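Local coordinates for lipoprotein (Burkholderia cenocepacia, PDB 4QHQ) that binds methionine between its two lobes and probably delivers it to an ABC transporter for uptake, as a lipoprotein of the NlpA family, at residues 14-25 with 219-229. Sequence-based numbering, arbitrary orientation.
Sequences VWQVVQKVAKEK and AYQSPEVKEFI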
ATOM      1  N   VAL A  14       9.783   3.702  -9.548  1.00 13.34           N
ATOM      2  CA  VAL A  14       9.203   2.950 -10.659  1.00 12.21           C
ATOM      3  C   VAL A  14       8.707   3.876 -11.755  1.00 13.70           C
ATOM      4  O   VAL A  14       8.914   3.627 -12.957  1.00 13.78           O
ATOM      5  CB  VAL A  14       8.027   2.061 -10.183  1.00 11.88           C
ATOM      6  CG1 VAL A  14       7.290   1.432 -11.381  1.00 15.15           C
ATOM      7  CG2 VAL A  14       8.538   0.994  -9.225  1.00 13.59           C
ATOM      8  N   TRP A  15       8.084   4.971 -11.341  1.00 11.33           N
ATOM      9  CA  TRP A  15       7.517   5.896 -12.314  1.00 13.37           C
ATOM     10  C   TRP A  15       8.540   6.649 -13.158  1.00 11.74           C
ATOM     11  O   TRP A  15       8.208   7.090 -14.252  1.00 14.52           O
ATOM     12  CB  TRP A  15       6.480   6.822 -11.673  1.00 14.08           C
ATOM     13  CG  TRP A  15       5.158   6.152 -11.675  1.00 13.82           C
ATOM     14  CD1 TRP A  15       4.628   5.350 -10.697  1.00 14.58           C
ATOM     15  CD2 TRP A  15       4.224   6.139 -12.750  1.00 12.26           C
ATOM     16  NE1 TRP A  15       3.405   4.867 -11.097  1.00 13.88           N
ATOM     17  CE2 TRP A  15       3.138   5.335 -12.362  1.00 13.25           C
ATOM     18  CE3 TRP A  15       4.202   6.732 -14.013  1.00 15.41           C
ATOM     19  CZ2 TRP A  15       2.030   5.126 -13.180  1.00 16.71           C
ATOM     20  CZ3 TRP A  15       3.103   6.521 -14.829  1.00 16.45           C
ATOM     21  CH2 TRP A  15       2.035   5.726 -14.410  1.00 12.75           C
ATOM     22  N   GLN A  16       9.782   6.756 -12.689  1.00 13.69           N
ATOM     23  CA  GLN A  16      10.843   7.281 -13.541  1.00 13.28           C
ATOM     24  C   GLN A  16      11.056   6.352 -14.737  1.00 13.92           C
ATOM     25  O   GLN A  16      11.275   6.813 -15.862  1.00 16.17           O
ATOM     26  CB  GLN A  16      12.148   7.487 -12.764  1.00 17.10           C
ATOM     27  CG  GLN A  16      12.020   8.293 -11.474  1.00 17.16           C
ATOM     28  CD  GLN A  16      11.273   9.604 -11.647  1.00 17.74           C
ATOM     29  OE1 GLN A  16      11.630  10.434 -12.487  1.00 20.61           O
ATOM     30  NE2 GLN A  16      10.233   9.799 -10.849  1.00 17.34           N
ATOM     31  N   VAL A  17      10.966   5.046 -14.500  1.00 15.22           N
ATOM     32  CA  VAL A  17      11.077   4.086 -15.591  1.00 18.77           C
ATOM     33  C   VAL A  17       9.841   4.155 -16.492  1.00 15.33           C
ATOM     34  O   VAL A  17       9.958   4.163 -17.717  1.00 17.63           O
ATOM     35  CB  VAL A  17      11.281   2.648 -15.075  1.00 16.93           C
ATOM     36  CG1 VAL A  17      11.469   1.677 -16.243  1.00 17.71           C
ATOM     37  CG2 VAL A  17      12.481   2.593 -14.133  1.00 18.72           C
ATOM     38  N   VAL A  18       8.657   4.205 -15.884  1.00 15.35           N
ATOM     39  CA  VAL A  18       7.431   4.241 -16.670  1.00 14.03           C
ATOM     40  C   VAL A  18       7.413   5.493 -17.552  1.00 15.00           C
ATOM     41  O   VAL A  18       6.990   5.452 -18.715  1.00 17.12           O
ATOM     42  CB  VAL A  18       6.177   4.238 -15.782  1.00 13.31           C
ATOM     43  CG1 VAL A  18       4.931   4.194 -16.654  1.00 14.16           C
ATOM     44  CG2 VAL A  18       6.190   3.052 -14.814  1.00 10.89           C
ATOM     45  N   GLN A  19       7.877   6.607 -16.994  1.00 16.13           N
ATOM     46  CA  GLN A  19       7.961   7.867 -17.728  1.00 16.92           C
ATOM     47  C   GLN A  19       8.788   7.703 -18.995  1.00 18.24           C
ATOM     48  O   GLN A  19       8.403   8.183 -20.072  1.00 19.06           O
ATOM     49  CB  GLN A  19       8.576   8.943 -16.833  1.00 19.81           C
ATOM     50  CG  GLN A  19       8.723  10.311 -17.475  1.00 21.17           C
ATOM     51  CD  GLN A  19       9.271  11.334 -16.497  1.00 21.77           C
ATOM     52  OE1 GLN A  19       8.561  12.245 -16.070  1.00 30.17           O
ATOM     53  NE2 GLN A  19      10.539  11.182 -16.127  1.00 28.28           N
ATOM     54  N   LYS A  20       9.918   7.010 -18.870  1.00 17.78           N
ATOM     55  CA  LYS A  20      10.799   6.770 -20.005  1.00 21.65           C
ATOM     56  C   LYS A  20      10.146   5.857 -21.049  1.00 17.40           C
ATOM     57  O   LYS A  20      10.150   6.168 -22.240  1.00 20.34           O
ATOM     58  CB  LYS A  20      12.129   6.182 -19.529  1.00 21.21           C
ATOM     59  N   VAL A  21       9.569   4.748 -20.595  1.00 18.99           N
ATOM     60  CA  VAL A  21       8.879   3.819 -21.485  1.00 20.25           C
ATOM     61  C   VAL A  21       7.698   4.491 -22.192  1.00 17.95           C
ATOM     62  O   VAL A  21       7.505   4.324 -23.399  1.00 20.39           O
ATOM     63  CB  VAL A  21       8.370   2.586 -20.711  1.00 16.65           C
ATOM     64  CG1 VAL A  21       7.554   1.686 -21.620  1.00 18.14           C
ATOM     65  CG2 VAL A  21       9.543   1.817 -20.127  1.00 20.87           C
ATOM     66  N   ALA A  22       6.911   5.249 -21.434  1.00 18.35           N
ATOM     67  CA  ALA A  22       5.756   5.945 -22.003  1.00 17.72           C
ATOM     68  C   ALA A  22       6.167   6.856 -23.158  1.00 17.70           C
ATOM     69  O   ALA A  22       5.500   6.911 -24.189  1.00 20.02           O
ATOM     70  CB  ALA A  22       5.029   6.737 -20.934  1.00 16.16           C
ATOM     71  N   LYS A  23       7.284   7.553 -23.000  1.00 18.26           N
ATOM     72  CA  LYS A  23       7.768   8.418 -24.065  1.00 23.03           C
ATOM     73  C   LYS A  23       8.260   7.615 -25.262  1.00 24.31           C
ATOM     74  O   LYS A  23       7.856   7.866 -26.394  1.00 26.51           O
ATOM     75  CB  LYS A  23       8.883   9.327 -23.552  1.00 23.40           C
ATOM     76  CG  LYS A  23       9.494  10.212 -24.629  1.00 22.93           C
ATOM     77  CD  LYS A  23      10.559  11.118 -24.038  1.00 29.99           C
ATOM     78  CE  LYS A  23      11.224  11.957 -25.114  1.00 34.81           C
ATOM     79  NZ  LYS A  23      12.072  11.128 -26.011  1.00 40.66           N
ATOM     80  N   GLU A  24       9.120   6.636 -25.008  1.00 22.57           N
ATOM     81  CA  GLU A  24       9.797   5.925 -26.085  1.00 23.57           C
ATOM     82  C   GLU A  24       8.897   4.959 -26.850  1.00 24.05           C
ATOM     83  O   GLU A  24       9.043   4.786 -28.059  1.00 32.79           O
ATOM     84  CB  GLU A  24      11.017   5.182 -25.539  1.00 34.16           C
ATOM     85  CG  GLU A  24      12.045   6.099 -24.900  1.00 44.40           C
ATOM     86  CD  GLU A  24      13.268   5.352 -24.412  1.00 56.11           C
ATOM     87  OE1 GLU A  24      13.278   4.105 -24.501  1.00 61.26           O
ATOM     88  OE2 GLU A  24      14.219   6.012 -23.944  1.00 59.52           O
ATOM     89  N   LYS A  25       7.972   4.323 -26.146  1.00 29.77           N
ATOM     90  CA  LYS A  25       7.158   3.272 -26.740  1.00 27.50           C
ATOM     91  C   LYS A  25       5.749   3.752 -27.062  1.00 27.45           C
ATOM     92  O   LYS A  25       5.122   3.255 -27.994  1.00 31.26           O
ATOM     93  CB  LYS A  25       7.091   2.059 -25.807  1.00 30.45           C
ATOM     94  CG  LYS A  25       8.430   1.371 -25.555  1.00 35.52           C
ATOM     95  CD  LYS A  25       8.873   0.550 -26.754  1.00 43.89           C
ATOM     96  CE  LYS A  25      10.045  -0.356 -26.407  1.00 50.38           C
ATOM     97  NZ  LYS A  25      11.316   0.401 -26.219  1.00 55.18           N
ATOM     98  N   ALA A 219       2.624   1.132 -20.861  1.00 14.93           N
ATOM     99  CA  ALA A 219       3.938   1.618 -20.436  1.00 17.81           C
ATOM    100  C   ALA A 219       4.326   1.092 -19.064  1.00 14.78           C
ATOM    101  O   ALA A 219       5.484   0.756 -18.841  1.00 15.70           O
ATOM    102  CB  ALA A 219       3.977   3.141 -20.437  1.00 19.01           C
ATOM    103  N   TYR A 220       3.366   1.028 -18.146  1.00 12.48           N
ATOM    104  CA  TYR A 220       3.651   0.515 -16.823  1.00 11.98           C
ATOM    105  C   TYR A 220       3.865  -0.991 -16.910  1.00 14.56           C
ATOM    106  O   TYR A 220       4.825  -1.530 -16.347  1.00 13.93           O
ATOM    107  CB  TYR A 220       2.523   0.827 -15.842  1.00 12.64           C
ATOM    108  CG  TYR A 220       2.959   0.648 -14.397  1.00 12.19           C
ATOM    109  CD1 TYR A 220       3.240  -0.618 -13.874  1.00 13.67           C
ATOM    110  CD2 TYR A 220       3.112   1.747 -13.566  1.00 11.97           C
ATOM    111  CE1 TYR A 220       3.658  -0.775 -12.558  1.00 13.22           C
ATOM    112  CE2 TYR A 220       3.526   1.598 -12.257  1.00 12.39           C
ATOM    113  CZ  TYR A 220       3.791   0.340 -11.762  1.00 12.68           C
ATOM    114  OH  TYR A 220       4.192   0.199 -10.452  1.00 12.45           O
ATOM    115  N   GLN A 221       2.962  -1.663 -17.617  1.00 13.59           N
ATOM    116  CA  GLN A 221       2.974  -3.123 -17.683  1.00 14.13           C
ATOM    117  C   GLN A 221       3.923  -3.594 -18.773  1.00 16.58           C
ATOM    118  O   GLN A 221       3.535  -4.299 -19.703  1.00 18.95           O
ATOM    119  CB  GLN A 221       1.559  -3.655 -17.904  1.00 14.17           C
ATOM    120  CG  GLN A 221       0.599  -3.271 -16.781  1.00 12.80           C
ATOM    121  CD  GLN A 221      -0.795  -3.845 -16.976  1.00 15.79           C
ATOM    122  OE1 GLN A 221      -1.162  -4.258 -18.078  1.00 15.53           O
ATOM    123  NE2 GLN A 221      -1.578  -3.880 -15.904  1.00 13.56           N
ATOM    124  N   SER A 222       5.181  -3.195 -18.634  1.00 15.81           N
ATOM    125  CA  SER A 222       6.196  -3.405 -19.656  1.00 18.03           C
ATOM    126  C   SER A 222       7.341  -4.244 -19.108  1.00 18.16           C
ATOM    127  O   SER A 222       7.536  -4.305 -17.896  1.00 16.30           O
ATOM    128  CB  SER A 222       6.738  -2.053 -20.111  1.00 16.92           C
ATOM    129  OG  SER A 222       7.314  -1.360 -19.017  1.00 19.11           O
ATOM    130  N   PRO A 223       8.103  -4.899 -20.002  1.00 19.17           N
ATOM    131  CA  PRO A 223       9.266  -5.668 -19.546  1.00 19.21           C
ATOM    132  C   PRO A 223      10.272  -4.810 -18.776  1.00 19.57           C
ATOM    133  O   PRO A 223      10.845  -5.289 -17.798  1.00 20.41           O
ATOM    134  CB  PRO A 223       9.884  -6.175 -20.852  1.00 24.24           C
ATOM    135  CG  PRO A 223       8.740  -6.230 -21.805  1.00 26.98           C
ATOM    136  CD  PRO A 223       7.864  -5.062 -21.448  1.00 22.61           C
ATOM    137  N   GLU A 224      10.480  -3.570 -19.214  1.00 20.64           N
ATOM    138  CA  GLU A 224      11.429  -2.675 -18.559  1.00 20.15           C
ATOM    139  C   GLU A 224      11.044  -2.436 -17.108  1.00 18.79           C
ATOM    140  O   GLU A 224      11.882  -2.477 -16.212  1.00 18.14           O
ATOM    141  CB  GLU A 224      11.499  -1.330 -19.287  1.00 22.67           C
ATOM    142  CG  GLU A 224      12.204  -1.365 -20.635  1.00 32.35           C
ATOM    143  CD  GLU A 224      11.254  -1.581 -21.801  1.00 39.31           C
ATOM    144  OE1 GLU A 224      10.127  -2.073 -21.574  1.00 31.60           O
ATOM    145  OE2 GLU A 224      11.633  -1.250 -22.947  1.00 39.37           O
ATOM    146  N   VAL A 225       9.765  -2.173 -16.884  1.00 17.27           N
ATOM    147  CA  VAL A 225       9.273  -1.907 -15.537  1.00 15.59           C
ATOM    148  C   VAL A 225       9.297  -3.162 -14.650  1.00 15.86           C
ATOM    149  O   VAL A 225       9.706  -3.102 -13.486  1.00 16.11           O
ATOM    150  CB  VAL A 225       7.870  -1.273 -15.595  1.00 15.70           C
ATOM    151  CG1 VAL A 225       7.258  -1.163 -14.219  1.00 15.85           C
ATOM    152  CG2 VAL A 225       7.950   0.103 -16.242  1.00 18.28           C
ATOM    153  N   LYS A 226       8.887  -4.301 -15.205  1.00 16.65           N
ATOM    154  CA  LYS A 226       8.939  -5.548 -14.452  1.00 17.86           C
ATOM    155  C   LYS A 226      10.371  -5.857 -14.034  1.00 18.78           C
ATOM    156  O   LYS A 226      10.620  -6.236 -12.894  1.00 17.97           O
ATOM    157  CB  LYS A 226       8.367  -6.712 -15.258  1.00 20.19           C
ATOM    158  CG  LYS A 226       8.607  -8.069 -14.607  1.00 28.14           C
ATOM    159  CD  LYS A 226       7.997  -9.197 -15.414  1.00 31.13           C
ATOM    160  CE  LYS A 226       6.491  -9.219 -15.262  1.00 31.90           C
ATOM    161  NZ  LYS A 226       5.905 -10.489 -15.787  1.00 33.16           N
ATOM    162  N   GLU A 227      11.306  -5.665 -14.955  1.00 18.78           N
ATOM    163  CA  GLU A 227      12.716  -5.913 -14.665  1.00 22.21           C
ATOM    164  C   GLU A 227      13.205  -4.979 -13.560  1.00 22.49           C
ATOM    165  O   GLU A 227      13.926  -5.404 -12.652  1.00 20.97           O
ATOM    166  CB  GLU A 227      13.559  -5.721 -15.927  1.00 23.28           C
ATOM    167  N   PHE A 228      12.805  -3.710 -13.633  1.00 16.67           N
ATOM    168  CA  PHE A 228      13.191  -2.750 -12.607  1.00 17.52           C
ATOM    169  C   PHE A 228      12.635  -3.147 -11.239  1.00 16.20           C
ATOM    170  O   PHE A 228      13.355  -3.166 -10.241  1.00 17.30           O
ATOM    171  CB  PHE A 228      12.744  -1.337 -12.981  1.00 15.56           C
ATOM    172  CG  PHE A 228      13.128  -0.299 -11.967  1.00 15.37           C
ATOM    173  CD1 PHE A 228      14.411   0.206 -11.927  1.00 17.92           C
ATOM    174  CD2 PHE A 228      12.199   0.168 -11.053  1.00 14.41           C
ATOM    175  CE1 PHE A 228      14.765   1.163 -10.997  1.00 17.98           C
ATOM    176  CE2 PHE A 228      12.545   1.120 -10.116  1.00 15.46           C
ATOM    177  CZ  PHE A 228      13.836   1.621 -10.089  1.00 17.34           C
ATOM    178  N   ILE A 229      11.350  -3.477 -11.195  1.00 16.11           N
ATOM    179  CA  ILE A 229      10.736  -3.894  -9.938  1.00 15.94           C
ATOM    180  C   ILE A 229      11.441  -5.095  -9.300  1.00 17.82           C
ATOM    181  O   ILE A 229      11.724  -5.087  -8.092  1.00 17.21           O
ATOM    182  CB  ILE A 229       9.240  -4.179 -10.132  1.00 16.18           C
ATOM    183  CG1 ILE A 229       8.506  -2.871 -10.440  1.00 14.20           C
ATOM    184  CG2 ILE A 229       8.658  -4.848  -8.895  1.00 16.79           C
ATOM    185  CD1 ILE A 229       7.043  -3.057 -10.782  1.00 16.60           C
TER
HETATM  186  O   HOH W   1       3.656   2.580  -8.826  1.00 14.67           O
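Val14 of helix 10-26 sits as a knob in the hole formed by Tyr220, Val225, Phe228 and Ile229, and its two methyl groups divide the work. CG1, anti to the backbone N (chi1 172°), reaches Tyr220 CZ at 3.7 Å and also meets Val225 CG1, while CG2 is directed to Phe228 and Ile229. One turn on, Val18 CG2 touches both Tyr220 CD2 and Val225 CG2, and further along Val21 rests on Ala219 and the CB of Glu224. Small residues bring the backbones together where Ala22 CB meets Ala219 CB at 3.8 Å.

Aromatic contacts flank this aliphatic row. Val17 CG2 lies over one face of the Phe228 ring, 3.8 Å from its centroid, a CH-pi contact. Tyr220 turns a ring edge toward the face of Trp15 in an offset edge-to-face pair, the planes at 62°, with Tyr220 CD2 3.6 Å from Trp15 CZ2.

The fold is that of a two-lobed periplasmic binding protein. In the lobe built on the six-stranded sheet, helix 10-26 follows the first strand, and Trp15 packs between the tyrosine and strands 2-7 and 30-35. Helices 211-220 and 223-233, from the far end of the sequence, close over the same helix; the segment 223-229 runs nearly antiparallel to 14-25, at 164°, with the axes 9.4 Å apart at closest approach.

Polar links lie around the apolar centre. The single N-H of Trp15 has Ser54 OG as its stronger partner; a water accepts only weakly from NE1 and hydrogen-bonds Tyr220 OH at 2.9 Å. At the bend between the two C-terminal helices, Ser222 OG donates to Ala219 O (2.8 Å) and, as N-cap, accepts a weak bond from Val225 N. Beyond Val21, Lys25 NZ and Glu224 OE2 form a long salt bridge of 3.7 Å.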